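PDB 3EC3: protein disulfide-isomerase A4 from Rattus norvegicus, which catalyses the rearrangement of disulfide bonds in proteins, in the endoplasmic reticulum, the fragment here being its noncatalytic pair of thioredoxin-like domains. Local coordinates for residues S86-R91 with V162-P167; R91-D96 with V111-P116. The protein carries 1 engineered substitution. All blocks are in the same frame, centred on the assembly; numbering follows the deposited sequence.

Interaction 1. Residues S86-R91 with V162-P167; sequences SKYEPR and VAKDFP
One face of the Tyr-88 ring is covered by the aliphatic chain of Lys-164, whose CD stands 3.7 Å above the ring plane, almost over its centre. This is a CH-pi contact, with CD only 8° off the ring normal. Further along, Lys-164 CE passes over the phenol end, 3.5 Å from Tyr-88 CZ, while the Tyr-88 hydroxyl goes on to hydrogen-bond Glu-161 OE2. The other flat group, Phe-166, meets the backbone at its edge, where Val-162 O lies in the ring plane.

CG of Lys-164 sits between the backbone N and the carbonyl carbon (chi1 65°), and the chain then runs out over the ring until a bend at chi4 (54°) turns the amine back toward its own segment. There NZ makes a salt bridge to Asp-165 OD2 at 3.3 Å and hydrogen-bonds Glu-161 O. NZ lies 5.4 Å from the Tyr-88 ring centroid, so any cation-pi attraction is at most weak.

The contact bridges two thioredoxin-like units: Tyr-88 comes from the loop between strands 75-79 and 93-96 of the first sheet, Lys-164 from the segment that follows on from helix 149-163, which belongs with the second. With an alanine in place of Lys-164, the tyrosine face would probably lose its cover across this junction and Asp-165, which also pairs with Arg-220, would lose one of its charged partners.

On the tyrosine side the loop contains an ST turn, Tyr-88 N donating to Ser-86 OG at 3.1 Å, and Ser-86 OG in turn gives a 2.6 Å bond to the anti lone pair of Glu-89 OE1.

Interaction 2. Residues R91-D96 with V111-P116; sequences RMHVMD and VKHALP
His-93 and His-113 lay their imidazole rings together in an offset stack, with centroids 4.1 Å apart and planes inclined by 23°. The pair joins the last strand of the first thioredoxin-like sheet, 93-96, to the helix that follows it, 103-113. The strand lies at one margin of that sheet, antiparallel to strand 75-79, where the backbone of His-93 bonds to that of Leu-78.

Both histidines adopt the same kind of first torsion: CG stands anti to the carbonyl carbon and beside the backbone N, with chi1 -81° at His-93 and -70° at His-113. The CB atoms point toward each other's segment, and although the two side chains cross at about a right angle, the second torsions turn one face of each ring to the other. Overlap is partial: CD2 of each residue stands 3.4 Å above the plane of the other ring, displaced toward its rim. The CD2-NE2 sides therefore carry the stack, with His-93 CD2 3.6 Å from His-113 NE2, whereas His-93 ND1 is farther off, 4.0 Å from His-113 CD2. Such closeness would probably disfavour protonation of both imidazoles at once.

Tyr-109, one turn earlier on the helix, touches both histidines, its ring markedly tilted against that of His-113. Met-95, present as selenomethionine, extends the strand-to-helix packing by resting on Ile-106 and on the same tyrosine. Neither histidine is buried, and the stack is a surface feature. The face of His-113 turned from His-93 is backed by the extended side chain of Lys-112, whose CG sits over the ring centre, 3.8 Å above the plane.

Interaction 2 is nested along the chain inside the loop closed by interaction 1, segments 86-91 and 91-96 running on from one another at Arg-91. Their centres are 13 Å apart, and they meet where Glu-89 OE2 packs 3.6 Å from Pro-116 CA. Interaction 2 stays within the first thioredoxin-like unit, tying its edge strand to helix 103-113. Interaction 1 instead reaches from that unit to the second, beside helix 149-163. The chain passes between the units just after Pro-116, where Glu-89 also accepts a hydrogen bond from Leu-117 N; interaction 1 and this bond both join the units near the crossing, consistent with a defined mutual placement of the domains, whereas interaction 2 belongs to the internal packing of the first.

Interaction 1. Residues S86-R91 with V162-P167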
loop_
_atom_site.group_PDB
_atom_site.type_symbol
_atom_site.label_atom_id
_atom_site.label_comp_id
_atom_site.label_asym_id
_atom_site.label_seq_id
_atom_site.Cartn_x
_atom_site.Cartn_y
_atom_site.Cartn_z
ATOM N N SER A 86 1.088 -1.725 10.506
ATOM C CA SER A 86 1.180 -0.641 11.497
ATOM C C SER A 86 0.219 -0.921 12.625
ATOM O O SER A 86 -0.699 -1.757 12.482
ATOM C CB SER A 86 0.859 0.750 10.921
ATOM O OG SER A 86 -0.566 0.920 10.779
ATOM N N LYS A 87 0.412 -0.206 13.727
ATOM C CA LYS A 87 -0.527 -0.329 14.877
ATOM C C LYS A 87 -1.959 0.071 14.547
ATOM O O LYS A 87 -2.893 -0.249 15.311
ATOM C CB LYS A 87 -0.062 0.582 16.029
ATOM C CG LYS A 87 1.371 0.542 16.282
ATOM C CD LYS A 87 1.767 1.568 17.372
ATOM C CE LYS A 87 1.613 3.024 16.938
ATOM N NZ LYS A 87 2.479 3.888 17.825
ATOM N N TYR A 88 -2.153 0.804 13.462
ATOM C CA TYR A 88 -3.507 1.295 13.110
ATOM C C TYR A 88 -4.300 0.466 12.115
ATOM O O TYR A 88 -5.462 0.803 11.800
ATOM C CB TYR A 88 -3.403 2.723 12.602
ATOM C CG TYR A 88 -2.692 3.571 13.609
ATOM C CD1 TYR A 88 -1.499 4.186 13.305
ATOM C CD2 TYR A 88 -3.212 3.721 14.909
ATOM C CE1 TYR A 88 -0.845 4.979 14.264
ATOM C CE2 TYR A 88 -2.561 4.482 15.842
ATOM C CZ TYR A 88 -1.394 5.100 15.519
ATOM O OH TYR A 88 -0.768 5.882 16.472
ATOM N N GLU A 89 -3.712 -0.620 11.637
ATOM C CA GLU A 89 -4.316 -1.415 10.575
ATOM C C GLU A 89 -4.396 -2.862 10.988
ATOM O O GLU A 89 -3.453 -3.383 11.581
ATOM C CB GLU A 89 -3.452 -1.292 9.276
ATOM C CG GLU A 89 -3.295 0.137 8.767
ATOM C CD GLU A 89 -2.106 0.243 7.813
ATOM O OE1 GLU A 89 -0.983 0.596 8.260
ATOM O OE2 GLU A 89 -2.300 -0.105 6.623
ATOM N N PRO A 90 -5.505 -3.549 10.662
ATOM C CA PRO A 90 -5.569 -4.989 10.973
ATOM C C PRO A 90 -4.527 -5.729 10.138
ATOM O O PRO A 90 -4.161 -5.238 9.041
ATOM C CB PRO A 90 -6.998 -5.387 10.548
ATOM C CG PRO A 90 -7.438 -4.311 9.593
ATOM C CD PRO A 90 -6.695 -3.059 9.940
ATOM N N ARG A 91 -4.016 -6.866 10.620
ATOM C CA ARG A 91 -3.096 -7.649 9.829
ATOM C C ARG A 91 -3.756 -8.254 8.601
ATOM O O ARG A 91 -3.075 -8.607 7.631
ATOM C CB ARG A 91 -2.472 -8.763 10.665
ATOM C CG ARG A 91 -1.647 -8.226 11.837
ATOM C CD ARG A 91 -0.222 -8.135 11.442
ATOM N NE ARG A 91 0.648 -7.634 12.500
ATOM C CZ ARG A 91 1.430 -8.401 13.258
ATOM N NH1 ARG A 91 1.444 -9.724 13.084
ATOM N NH2 ARG A 91 2.198 -7.844 14.205
ATOM N N VAL A 162 0.290 10.845 10.913
ATOM C CA VAL A 162 -0.550 11.812 10.225
ATOM C C VAL A 162 -1.546 11.092 9.326
ATOM O O VAL A 162 -2.752 11.407 9.293
ATOM C CB VAL A 162 0.325 12.828 9.418
ATOM C CG1 VAL A 162 -0.538 13.909 8.751
ATOM C CG2 VAL A 162 1.340 13.546 10.373
ATOM N N ALA A 163 -1.038 10.122 8.567
ATOM C CA ALA A 163 -1.878 9.358 7.650
ATOM C C ALA A 163 -3.164 8.862 8.282
ATOM O O ALA A 163 -4.226 8.901 7.642
ATOM C CB ALA A 163 -1.040 8.162 7.020
ATOM N N LYS A 164 -3.113 8.382 9.524
ATOM C CA LYS A 164 -4.311 7.762 10.128
ATOM C C LYS A 164 -5.410 8.781 10.358
ATOM O O LYS A 164 -6.568 8.406 10.531
ATOM C CB LYS A 164 -3.983 7.120 11.466
ATOM C CG LYS A 164 -3.562 8.112 12.510
ATOM C CD LYS A 164 -3.874 7.553 13.893
ATOM C CE LYS A 164 -2.963 8.203 14.940
ATOM N NZ LYS A 164 -3.064 9.670 14.844
ATOM N N ASP A 165 -5.031 10.053 10.375
ATOM C CA ASP A 165 -5.981 11.155 10.638
ATOM C C ASP A 165 -6.613 11.740 9.388
ATOM O O ASP A 165 -7.623 12.503 9.472
ATOM C CB ASP A 165 -5.276 12.255 11.417
ATOM C CG ASP A 165 -5.090 11.891 12.867
ATOM O OD1 ASP A 165 -5.812 10.995 13.350
ATOM O OD2 ASP A 165 -4.221 12.502 13.524
ATOM N N PHE A 166 -6.056 11.373 8.229
ATOM C CA PHE A 166 -6.526 11.871 6.937
ATOM C C PHE A 166 -6.822 10.732 5.970
ATOM O O PHE A 166 -6.151 10.611 4.927
ATOM C CB PHE A 166 -5.525 12.847 6.327
ATOM C CG PHE A 166 -5.318 14.109 7.171
ATOM C CD1 PHE A 166 -4.322 14.160 8.155
ATOM C CD2 PHE A 166 -6.113 15.224 6.963
ATOM C CE1 PHE A 166 -4.147 15.325 8.945
ATOM C CE2 PHE A 166 -5.942 16.409 7.729
ATOM C CZ PHE A 166 -4.959 16.449 8.723
ATOM N N PRO A 167 -7.807 9.892 6.312
ATOM C CA PRO A 167 -8.062 8.763 5.433
ATOM C C PRO A 167 -8.491 9.185 4.035
ATOM O O PRO A 167 -8.496 8.368 3.116
ATOM C CB PRO A 167 -9.189 8.022 6.156
ATOM C CG PRO A 167 -9.899 9.108 6.985
ATOM C CD PRO A 167 -8.722 9.891 7.482
#

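Interaction 2. Residues R91-D96 with V111-P116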
loop_
_atom_site.group_PDB
_atom_site.type_symbol
_atom_site.label_atom_id
_atom_site.label_comp_id
_atom_site.label_asym_id
_atom_site.label_seq_id
_atom_site.Cartn_x
_atom_site.Cartn_y
_atom_site.Cartn_z
ATOM N N ARG A 91 -4.016 -6.866 10.620
ATOM C CA ARG A 91 -3.096 -7.649 9.829
ATOM C C ARG A 91 -3.756 -8.254 8.601
ATOM O O ARG A 91 -3.075 -8.607 7.631
ATOM C CB ARG A 91 -2.472 -8.763 10.665
ATOM C CG ARG A 91 -1.647 -8.226 11.837
ATOM C CD ARG A 91 -0.222 -8.135 11.442
ATOM N NE ARG A 91 0.648 -7.634 12.500
ATOM C CZ ARG A 91 1.430 -8.401 13.258
ATOM N NH1 ARG A 91 1.444 -9.724 13.084
ATOM N NH2 ARG A 91 2.198 -7.844 14.205
HETATM N N MSE A 92 -5.072 -8.429 8.655
HETATM C CA MSE A 92 -5.751 -8.954 7.486
HETATM C C MSE A 92 -7.050 -8.274 7.245
HETATM O O MSE A 92 -7.752 -7.908 8.199
HETATM C CB MSE A 92 -5.947 -10.480 7.553
HETATM C CG MSE A 92 -6.153 -11.107 8.888
HETATM SE SE MSE A 92 -5.990 -13.083 8.485
HETATM C CE MSE A 92 -4.233 -13.299 9.174
ATOM N N HIS A 93 -7.360 -8.068 5.974
ATOM C CA HIS A 93 -8.717 -7.704 5.578
ATOM C C HIS A 93 -9.339 -8.944 4.969
ATOM O O HIS A 93 -8.753 -9.517 4.058
ATOM C CB HIS A 93 -8.666 -6.559 4.590
ATOM C CG HIS A 93 -8.489 -5.223 5.261
ATOM N ND1 HIS A 93 -7.266 -4.615 5.384
ATOM C CD2 HIS A 93 -9.383 -4.386 5.828
ATOM C CE1 HIS A 93 -7.409 -3.442 5.982
ATOM N NE2 HIS A 93 -8.685 -3.274 6.256
ATOM N N VAL A 94 -10.515 -9.349 5.479
ATOM C CA VAL A 94 -11.135 -10.613 5.116
ATOM C C VAL A 94 -12.546 -10.380 4.559
ATOM O O VAL A 94 -13.360 -9.671 5.195
ATOM C CB VAL A 94 -11.195 -11.565 6.339
ATOM C CG1 VAL A 94 -11.832 -12.892 5.967
ATOM C CG2 VAL A 94 -9.773 -11.819 6.890
HETATM N N MSE A 95 -12.812 -10.919 3.367
HETATM C CA MSE A 95 -14.120 -10.803 2.716
HETATM C C MSE A 95 -14.684 -12.195 2.474
HETATM O O MSE A 95 -13.960 -13.078 2.034
HETATM C CB MSE A 95 -14.009 -10.080 1.379
HETATM C CG MSE A 95 -15.346 -9.958 0.638
HETATM SE SE MSE A 95 -15.058 -9.140 -1.096
HETATM C CE MSE A 95 -14.034 -10.323 -1.816
ATOM N N ASP A 96 -15.965 -12.385 2.796
ATOM C CA ASP A 96 -16.657 -13.643 2.483
ATOM C C ASP A 96 -16.784 -13.760 0.989
ATOM O O ASP A 96 -17.153 -12.790 0.332
ATOM C CB ASP A 96 -18.088 -13.691 3.090
ATOM C CG ASP A 96 -18.100 -13.614 4.619
ATOM O OD1 ASP A 96 -17.010 -13.690 5.246
ATOM O OD2 ASP A 96 -19.214 -13.489 5.214
ATOM N N VAL A 111 -9.157 -3.643 -4.890
ATOM C CA VAL A 111 -8.697 -2.279 -5.211
ATOM C C VAL A 111 -8.768 -1.404 -3.948
ATOM O O VAL A 111 -7.785 -0.771 -3.587
ATOM C CB VAL A 111 -9.445 -1.662 -6.441
ATOM C CG1 VAL A 111 -9.049 -0.177 -6.667
ATOM C CG2 VAL A 111 -9.148 -2.477 -7.716
ATOM N N LYS A 112 -9.892 -1.456 -3.258
ATOM C CA LYS A 112 -10.098 -0.712 -2.031
ATOM C C LYS A 112 -8.982 -0.944 -1.027
ATOM O O LYS A 112 -8.421 0.025 -0.488
ATOM C CB LYS A 112 -11.458 -1.067 -1.417
ATOM C CG LYS A 112 -11.720 -0.375 -0.071
ATOM C CD LYS A 112 -13.162 -0.458 0.330
ATOM C CE LYS A 112 -13.396 0.181 1.697
ATOM N NZ LYS A 112 -14.808 -0.091 2.169
ATOM N N HIS A 113 -8.638 -2.213 -0.789
ATOM C CA HIS A 113 -7.726 -2.586 0.294
ATOM C C HIS A 113 -6.284 -2.932 -0.067
ATOM O O HIS A 113 -5.526 -3.375 0.774
ATOM C CB HIS A 113 -8.323 -3.728 1.130
ATOM C CG HIS A 113 -9.496 -3.294 1.939
ATOM N ND1 HIS A 113 -10.780 -3.720 1.684
ATOM C CD2 HIS A 113 -9.587 -2.403 2.957
ATOM C CE1 HIS A 113 -11.611 -3.135 2.529
ATOM N NE2 HIS A 113 -10.909 -2.340 3.316
ATOM N N ALA A 114 -5.876 -2.662 -1.288
ATOM C CA ALA A 114 -4.540 -3.067 -1.678
ATOM C C ALA A 114 -3.433 -2.136 -1.194
ATOM O O ALA A 114 -2.279 -2.541 -1.240
ATOM C CB ALA A 114 -4.455 -3.226 -3.179
ATOM N N LEU A 115 -3.746 -0.898 -0.788
ATOM C CA LEU A 115 -2.671 -0.032 -0.371
ATOM C C LEU A 115 -2.586 -0.006 1.154
ATOM O O LEU A 115 -3.615 0.118 1.801
ATOM C CB LEU A 115 -2.852 1.428 -0.860
ATOM C CG LEU A 115 -2.489 1.849 -2.286
ATOM C CD1 LEU A 115 -2.726 3.338 -2.351
ATOM C CD2 LEU A 115 -1.060 1.502 -2.630
ATOM N N PRO A 116 -1.372 -0.026 1.699
ATOM C CA PRO A 116 -1.294 0.218 3.132
ATOM C C PRO A 116 -1.519 1.693 3.475
ATOM O O PRO A 116 -1.491 2.565 2.588
ATOM C CB PRO A 116 0.125 -0.152 3.478
ATOM C CG PRO A 116 0.932 -0.067 2.311
ATOM C CD PRO A 116 -0.050 -0.272 1.110
#